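Response regulator receiver modulated diguanylate cyclase with PAS/PAC sensor (Desulfovibrio desulfuricans subsp. desulfuricans, PDB 3CG0) probably receives a phosphoryl signal through this N-terminal receiver domain and thereby modulates synthesis of cyclic di-GMP by the diguanylate cyclase part of the protein. Local coordinates at residues L25-Y34 with V113-E123; P55-M63 with L83-D93. All coordinates share one frame; numbering follows the deposited sequence. Where two conformers were deposited one is given.

Both contacts belong to the receiver domain, a five-stranded parallel sheet flanked by helices. Interaction 2 pairs strands 57-61 and 85-89 near the middle of the domain; interaction 1, its centre about 14 Å from that of interaction 2, packs helix 19-32 against helix 115-132 over one face of the sheet. In sequence, both segments of interaction 2 fall between the two segments of interaction 1, which brings the second and the last element of the domain together. The two layers touch directly: Leu118 and Leu25 rest on Leu59, and Ser121 and Ile122 on Ile86. The helix pair thus covers one face of the sheet whose strand 57-61 ends in Asp61, the predicted phosphorylation site.

Interaction 1 of 2, residues L25-Y34 with V113-E123; sequences LRIQLESLGY and VAADTLHRSIE
Leu118 enters helix 25-32 as a knob, lodged in a hole made by Leu25, Gln28, Leu29 and Leu32. Its first torsion sets CG opposite the backbone N, and the CD2 branch does the work: it lies 3.9 Å from Leu29 CD2, whose side chain it meets at about a right angle, and faces the aliphatic base of Gln28. Leu29 CD2 also reaches Ile122 CD1, at 3.7 Å, so one methyl of Leu29 touches two successive turns of the opposite helix. Gln28 runs extended past CG toward the start of helix 115-123, and its NE2 donates to Val113 O in a nearly straight bond (167°); the modelled 2.5 Å is unusually short, so the exact distance is doubtful. The acceptor lies close to the Gln28 amide plane, while the donor is tilted from the carbonyl plane; the bond ties helix 25-32 to the backbone just ahead of Ala114, the N-cap of the second helix. At the other end, Tyr34 follows Gly33, whose positive phi ends the first helix, and its ring slides past Ile122 in the opposite direction. Ile122 CD1 sits over one ring face, displaced toward the rim, and CG2 lies 3.7 Å from Tyr34 CE1. The phenol oxygen receives a weak, bent bond from His119: ND1 to Tyr34 OH is 2.7 Å, with 121° at the hydrogen, and the two rings meet rim to rim. Leu32 spreads both methyls against His119 CB, CD2 at 3.8 Å. Beyond the contact, Asp116 and Arg120 form salt bridges with Arg120 and Asp116 of the second subunit. The two helix segments cross at -67° with axes 10.2 Å apart, joining the first and last helices on one side of the sheet, as in the CheY-like receiver fold.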
# COMPACT_ATOMS: atom_id res chain seq x y z
N LEU C 25 35.18 9.78 5.12
CA LEU C 25 33.76 9.73 4.78
C LEU C 25 33.51 9.73 3.28
O LEU C 25 32.70 8.94 2.80
CB LEU C 25 33.01 10.92 5.37
CG LEU C 25 32.10 10.71 6.56
CD1 LEU C 25 31.39 12.02 6.81
CD2 LEU C 25 31.10 9.60 6.26
N ARG C 26 34.17 10.62 2.55
CA ARG C 26 34.02 10.70 1.09
C ARG C 26 34.42 9.39 0.42
O ARG C 26 33.75 8.93 -0.50
CB ARG C 26 34.84 11.87 0.54
CG ARG C 26 34.30 12.45 -0.75
CD ARG C 26 35.08 13.69 -1.18
NE ARG C 26 34.33 14.43 -2.20
CZ ARG C 26 34.40 15.75 -2.39
NH1 ARG C 26 35.20 16.49 -1.63
NH2 ARG C 26 33.67 16.31 -3.34
N ILE C 27 35.52 8.79 0.89
CA ILE C 27 36.02 7.49 0.40
C ILE C 27 34.97 6.39 0.59
O ILE C 27 34.61 5.71 -0.36
CB ILE C 27 37.36 7.06 1.08
CG1 ILE C 27 38.52 7.93 0.62
CG2 ILE C 27 37.71 5.59 0.77
CD1 ILE C 27 39.76 7.76 1.48
N GLN C 28 34.46 6.27 1.82
CA GLN C 28 33.38 5.33 2.15
C GLN C 28 32.12 5.52 1.31
O GLN C 28 31.54 4.54 0.87
CB GLN C 28 33.01 5.39 3.63
CG GLN C 28 34.00 4.71 4.54
CD GLN C 28 33.59 4.80 6.00
OE1 GLN C 28 33.62 5.88 6.60
NE2 GLN C 28 33.21 3.67 6.57
N LEU C 29 31.71 6.77 1.09
CA LEU C 29 30.49 7.05 0.34
C LEU C 29 30.64 6.76 -1.14
O LEU C 29 29.72 6.23 -1.76
CB LEU C 29 30.04 8.50 0.53
CG LEU C 29 29.48 8.87 1.90
CD1 LEU C 29 29.41 10.36 2.01
CD2 LEU C 29 28.13 8.27 2.08
N GLU C 30 31.80 7.11 -1.69
CA GLU C 30 32.11 6.85 -3.09
C GLU C 30 32.19 5.35 -3.38
O GLU C 30 31.75 4.90 -4.45
CB GLU C 30 33.41 7.53 -3.47
CG GLU C 30 33.43 8.10 -4.87
CD GLU C 30 33.08 9.57 -4.89
OE1 GLU C 30 31.91 9.92 -4.62
OE2 GLU C 30 33.99 10.38 -5.18
N SER C 31 32.72 4.57 -2.43
CA SER C 31 32.82 3.11 -2.53
C SER C 31 31.45 2.42 -2.49
O SER C 31 31.29 1.29 -2.97
CB SER C 31 33.70 2.57 -1.40
OG SER C 31 34.92 3.29 -1.32
N LEU C 32 30.48 3.09 -1.87
CA LEU C 32 29.13 2.56 -1.77
C LEU C 32 28.33 2.87 -3.04
O LEU C 32 27.36 2.17 -3.36
CB LEU C 32 28.42 3.09 -0.51
CG LEU C 32 28.91 2.51 0.83
CD1 LEU C 32 28.44 3.34 2.01
CD2 LEU C 32 28.47 1.05 1.01
N GLY C 33 28.75 3.91 -3.76
CA GLY C 33 28.12 4.28 -5.02
C GLY C 33 27.52 5.68 -5.02
O GLY C 33 27.26 6.24 -6.10
N TYR C 34 27.33 6.25 -3.83
CA TYR C 34 26.70 7.56 -3.66
C TYR C 34 27.49 8.67 -4.33
O TYR C 34 28.72 8.64 -4.37
CB TYR C 34 26.54 7.90 -2.18
CG TYR C 34 25.68 6.93 -1.40
CD1 TYR C 34 24.29 6.90 -1.58
CD2 TYR C 34 26.24 6.07 -0.46
CE1 TYR C 34 23.50 6.00 -0.86
CE2 TYR C 34 25.46 5.19 0.26
CZ TYR C 34 24.09 5.16 0.06
OH TYR C 34 23.33 4.28 0.77
N VAL C 113 33.06 5.60 11.25
CA VAL C 113 31.78 5.11 10.78
C VAL C 113 32.00 3.83 9.98
O VAL C 113 32.83 3.81 9.07
CB VAL C 113 31.06 6.18 9.90
CG1 VAL C 113 29.73 5.67 9.37
CG2 VAL C 113 30.87 7.49 10.68
N ALA C 114 31.28 2.77 10.34
CA ALA C 114 31.24 1.56 9.52
C ALA C 114 30.43 1.84 8.26
O ALA C 114 29.36 2.44 8.32
CB ALA C 114 30.63 0.40 10.31
N ALA C 115 30.96 1.41 7.12
CA ALA C 115 30.32 1.65 5.82
C ALA C 115 28.93 1.02 5.69
O ALA C 115 28.04 1.62 5.10
CB ALA C 115 31.22 1.18 4.69
N ASP C 116 28.76 -0.19 6.23
CA ASP C 116 27.50 -0.92 6.08
C ASP C 116 26.37 -0.27 6.89
O ASP C 116 25.22 -0.28 6.45
CB ASP C 116 27.67 -2.42 6.39
CG ASP C 116 27.51 -2.75 7.87
OD1 ASP C 116 26.49 -3.38 8.23
OD2 ASP C 116 28.39 -2.37 8.66
N THR C 117 26.71 0.31 8.03
CA THR C 117 25.76 1.09 8.83
C THR C 117 25.44 2.40 8.11
O THR C 117 24.28 2.82 8.05
CB THR C 117 26.32 1.43 10.23
OG1 THR C 117 27.08 0.32 10.71
CG2 THR C 117 25.18 1.72 11.20
N LEU C 118 26.47 3.03 7.56
CA LEU C 118 26.35 4.24 6.78
C LEU C 118 25.38 4.05 5.61
O LEU C 118 24.49 4.87 5.40
CB LEU C 118 27.73 4.64 6.26
CG LEU C 118 27.89 5.87 5.38
CD1 LEU C 118 27.35 7.06 6.13
CD2 LEU C 118 29.36 6.06 5.00
N HIS C 119 25.53 2.94 4.89
CA HIS C 119 24.70 2.65 3.73
C HIS C 119 23.22 2.44 4.07
O HIS C 119 22.35 2.96 3.39
CB HIS C 119 25.24 1.43 2.99
CG HIS C 119 24.33 0.97 1.89
ND1 HIS C 119 24.07 1.72 0.77
CD2 HIS C 119 23.61 -0.17 1.76
CE1 HIS C 119 23.23 1.07 -0.01
NE2 HIS C 119 22.94 -0.08 0.57
N ARG C 120 22.96 1.67 5.13
CA ARG C 120 21.60 1.37 5.56
C ARG C 120 20.89 2.59 6.18
O ARG C 120 19.69 2.77 5.98
CB ARG C 120 21.56 0.18 6.54
CG ARG C 120 21.97 -1.17 5.93
CD ARG C 120 21.40 -1.37 4.53
NE ARG C 120 21.48 -2.76 4.05
CZ ARG C 120 21.13 -3.14 2.82
NH1 ARG C 120 21.23 -4.42 2.47
NH2 ARG C 120 20.67 -2.25 1.94
N SER C 121 21.64 3.41 6.92
CA SER C 121 21.11 4.64 7.50
C SER C 121 20.61 5.60 6.44
O SER C 121 19.51 6.13 6.56
CB SER C 121 22.18 5.34 8.32
OG SER C 121 22.74 4.42 9.21
N ILE C 122 21.42 5.79 5.40
CA ILE C 122 21.08 6.66 4.27
C ILE C 122 19.86 6.16 3.49
O ILE C 122 18.96 6.94 3.17
CB ILE C 122 22.31 6.85 3.33
CG1 ILE C 122 23.41 7.64 4.06
CG2 ILE C 122 21.93 7.55 2.05
CD1 ILE C 122 24.60 8.00 3.19
N GLU C 123 19.84 4.85 3.20
CA GLU C 123 18.70 4.20 2.55
C GLU C 123 17.42 4.40 3.35
O GLU C 123 16.41 4.84 2.80
CB GLU C 123 18.96 2.70 2.36
CG GLU C 123 19.73 2.34 1.09
CD GLU C 123 19.63 0.86 0.71
OE1 GLU C 123 19.90 0.53 -0.47
OE2 GLU C 123 19.29 0.02 1.59

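Interaction 2 of 2, residues P55-M63 with L83-D93; sequences PDIALVDIM and LPIIFITSSQD
Strands 57-61 and 85-89 run parallel, twisted by 31°, with five backbone hydrogen bonds from Ala58 N to Pro84 O at one end through to Ile62 N to Ile88 O, 2.9 Å, at the other. Side chains of paired residues leave the sheet together. On one face Leu59 and Ile86 lie side by side, Leu59 CD2 resting 3.8 Å from Ile86 CB, and Ile57 CD1 meets Ile86 CD1; this face is covered by helix 115-132. On the other face Ala58 CB is touched by Leu83 CD2 and Ile85 CD1, beneath helix 70-80. Phe87 stands beside Val60 and points the same way, its CD1 4.1 Å from Val60 CB. Its ring is held between two isoleucines: Ile85 CG2 is centred over one face, and on the opposite face Ile62 CD1 makes a CH-pi contact 4.2 Å from the ring centroid. Ile62 arrives there because CG1 is anti to the backbone N (chi1 -160°), which turns CG2 toward Thr89 CG2, 3.9 Å away. Asp61 crosses Ile88 at about a right angle. Its OD1 accepts from Met63 N at 3.1 Å through the anti lone pair, closing an Asx turn just after the strand, which restrains the carboxylate of its last residue. OD2 faces Ile88 CG2 and has a long, weak ion pair with Lys111, while Glu16 brings a like charge close; an acidic residue and a lysine near the phosphoacceptor are as in other receiver domains. Further out, Met63 SD packs 3.6 Å from Ser91 CB, in a poorly ordered loop. With helix 70-80 as the connection, the strands form a beta-alpha-beta crossover, and the C-terminal end of strand 57-61 presents Asp61, the predicted phosphoacceptor, in the position characteristic of receiver-domain active sites.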
# COMPACT_ATOMS: atom_id res chain seq x y z
N PRO C 55 20.79 18.24 -2.65
CA PRO C 55 21.11 16.92 -2.10
C PRO C 55 19.89 16.15 -1.59
O PRO C 55 18.84 16.74 -1.34
CB PRO C 55 22.08 17.23 -0.96
CG PRO C 55 21.72 18.63 -0.53
CD PRO C 55 21.08 19.33 -1.69
N ASP C 56 20.05 14.83 -1.45
CA ASP C 56 19.01 13.97 -0.92
C ASP C 56 19.14 13.83 0.60
O ASP C 56 18.18 13.47 1.27
CB ASP C 56 19.06 12.59 -1.58
CG ASP C 56 18.68 12.63 -3.06
OD1 ASP C 56 19.58 12.79 -3.91
OD2 ASP C 56 17.48 12.53 -3.37
N ILE C 57 20.33 14.10 1.13
CA ILE C 57 20.64 13.91 2.54
C ILE C 57 21.89 14.71 2.93
O ILE C 57 22.72 15.03 2.09
CB ILE C 57 20.82 12.39 2.89
CG1 ILE C 57 20.85 12.16 4.40
CG2 ILE C 57 22.04 11.79 2.18
CD1 ILE C 57 20.57 10.77 4.84
N ALA C 58 22.00 15.05 4.21
CA ALA C 58 23.15 15.79 4.72
C ALA C 58 23.74 15.05 5.90
O ALA C 58 23.01 14.65 6.82
CB ALA C 58 22.73 17.20 5.13
N LEU C 59 25.06 14.84 5.88
CA LEU C 59 25.78 14.27 7.02
C LEU C 59 26.46 15.41 7.75
O LEU C 59 27.28 16.10 7.16
CB LEU C 59 26.81 13.23 6.57
CG LEU C 59 26.34 12.04 5.73
CD1 LEU C 59 27.45 11.03 5.64
CD2 LEU C 59 25.08 11.41 6.29
N VAL C 60 26.10 15.62 9.01
CA VAL C 60 26.56 16.80 9.76
C VAL C 60 27.36 16.36 10.98
O VAL C 60 26.94 15.44 11.71
CB VAL C 60 25.37 17.71 10.20
CG1 VAL C 60 25.86 18.96 10.96
CG2 VAL C 60 24.55 18.17 8.99
N ASP C 61 28.52 16.99 11.20
CA ASP C 61 29.23 16.70 12.44
C ASP C 61 28.58 17.48 13.56
O ASP C 61 28.47 18.71 13.49
CB ASP C 61 30.73 17.01 12.38
CG ASP C 61 31.52 16.19 13.39
OD1 ASP C 61 31.29 16.33 14.61
OD2 ASP C 61 32.37 15.38 12.97
N ILE C 62 28.14 16.75 14.58
CA ILE C 62 27.40 17.33 15.68
C ILE C 62 28.26 18.34 16.45
O ILE C 62 27.73 19.28 17.03
CB ILE C 62 26.80 16.23 16.62
CG1 ILE C 62 25.64 16.78 17.46
CG2 ILE C 62 27.88 15.53 17.49
CD1 ILE C 62 24.68 15.70 17.95
N MET C 63 29.57 18.16 16.35
CA MET C 63 30.54 18.91 17.15
C MET C 63 31.18 20.10 16.43
O MET C 63 32.17 20.64 16.93
CB MET C 63 31.61 17.95 17.69
CG MET C 63 31.64 17.82 19.22
SD MET C 63 30.17 17.12 20.01
CE MET C 63 30.03 18.24 21.41
N LEU C 83 16.00 18.50 3.99
CA LEU C 83 16.95 17.41 3.98
C LEU C 83 16.77 16.59 5.24
O LEU C 83 16.61 17.14 6.33
CB LEU C 83 18.39 17.96 3.97
CG LEU C 83 19.22 18.10 2.70
CD1 LEU C 83 18.38 18.43 1.47
CD2 LEU C 83 20.31 19.15 2.90
N PRO C 84 16.79 15.26 5.08
CA PRO C 84 17.02 14.38 6.21
C PRO C 84 18.45 14.53 6.72
O PRO C 84 19.37 14.78 5.94
CB PRO C 84 16.87 12.98 5.62
CG PRO C 84 16.28 13.15 4.27
CD PRO C 84 16.58 14.54 3.82
N ILE C 85 18.62 14.33 8.02
CA ILE C 85 19.87 14.58 8.71
C ILE C 85 20.34 13.34 9.43
O ILE C 85 19.58 12.75 10.20
CB ILE C 85 19.70 15.70 9.77
CG1 ILE C 85 19.23 17.01 9.11
CG2 ILE C 85 20.99 15.90 10.56
CD1 ILE C 85 20.07 17.46 7.90
N ILE C 86 21.59 12.96 9.19
CA ILE C 86 22.27 12.03 10.07
C ILE C 86 23.41 12.80 10.71
O ILE C 86 24.17 13.47 10.01
CB ILE C 86 22.81 10.81 9.31
CG1 ILE C 86 21.68 10.18 8.49
CG2 ILE C 86 23.45 9.79 10.28
CD1 ILE C 86 22.06 8.91 7.78
N PHE C 87 23.49 12.75 12.04
CA PHE C 87 24.59 13.41 12.73
C PHE C 87 25.77 12.49 12.81
O PHE C 87 25.63 11.31 13.08
CB PHE C 87 24.21 13.85 14.14
CG PHE C 87 23.44 15.13 14.20
CD1 PHE C 87 24.03 16.34 13.85
CD2 PHE C 87 22.13 15.12 14.66
CE1 PHE C 87 23.31 17.50 13.93
CE2 PHE C 87 21.40 16.29 14.75
CZ PHE C 87 21.98 17.48 14.38
N ILE C 88 26.95 13.05 12.56
CA ILE C 88 28.22 12.36 12.77
C ILE C 88 28.73 12.75 14.14
O ILE C 88 28.89 13.94 14.44
CB ILE C 88 29.24 12.71 11.66
CG1 ILE C 88 28.65 12.45 10.26
CG2 ILE C 88 30.54 11.96 11.87
CD1 ILE C 88 28.19 11.00 10.00
N THR C 89 28.97 11.76 15.00
CA THR C 89 29.29 12.05 16.40
C THR C 89 30.67 11.56 16.82
O THR C 89 31.24 10.65 16.22
CB THR C 89 28.25 11.43 17.38
OG1 THR C 89 28.38 10.00 17.39
CG2 THR C 89 26.83 11.81 17.01
N SER C 90 31.21 12.20 17.86
CA SER C 90 32.37 11.67 18.56
C SER C 90 32.22 11.84 20.07
O SER C 90 32.35 10.88 20.83
CB SER C 90 33.65 12.35 18.08
OG SER C 90 33.54 13.76 18.15
N SER C 91 31.96 13.08 20.50
CA SER C 91 31.94 13.41 21.93
C SER C 91 30.66 12.93 22.62
O SER C 91 29.81 12.28 22.00
CB SER C 91 32.16 14.91 22.12
OG SER C 91 32.35 15.26 23.49
N GLN C 92 30.54 13.26 23.91
CA GLN C 92 29.45 12.78 24.75
C GLN C 92 28.72 13.89 25.53
O GLN C 92 28.11 13.61 26.57
CB GLN C 92 29.98 11.72 25.73
CG GLN C 92 29.99 10.29 25.21
CD GLN C 92 28.70 9.55 25.53
OE1 GLN C 92 27.63 9.85 24.99
NE2 GLN C 92 28.80 8.55 26.40
N ASP C 93 28.78 15.12 25.02
CA ASP C 93 28.12 16.25 25.69
C ASP C 93 26.60 16.14 25.60
O ASP C 93 26.00 16.46 24.57
CB ASP C 93 28.59 17.60 25.13
CG ASP C 93 28.12 18.79 25.98
OD1 ASP C 93 27.87 18.61 27.19
OD2 ASP C 93 28.02 19.92 25.44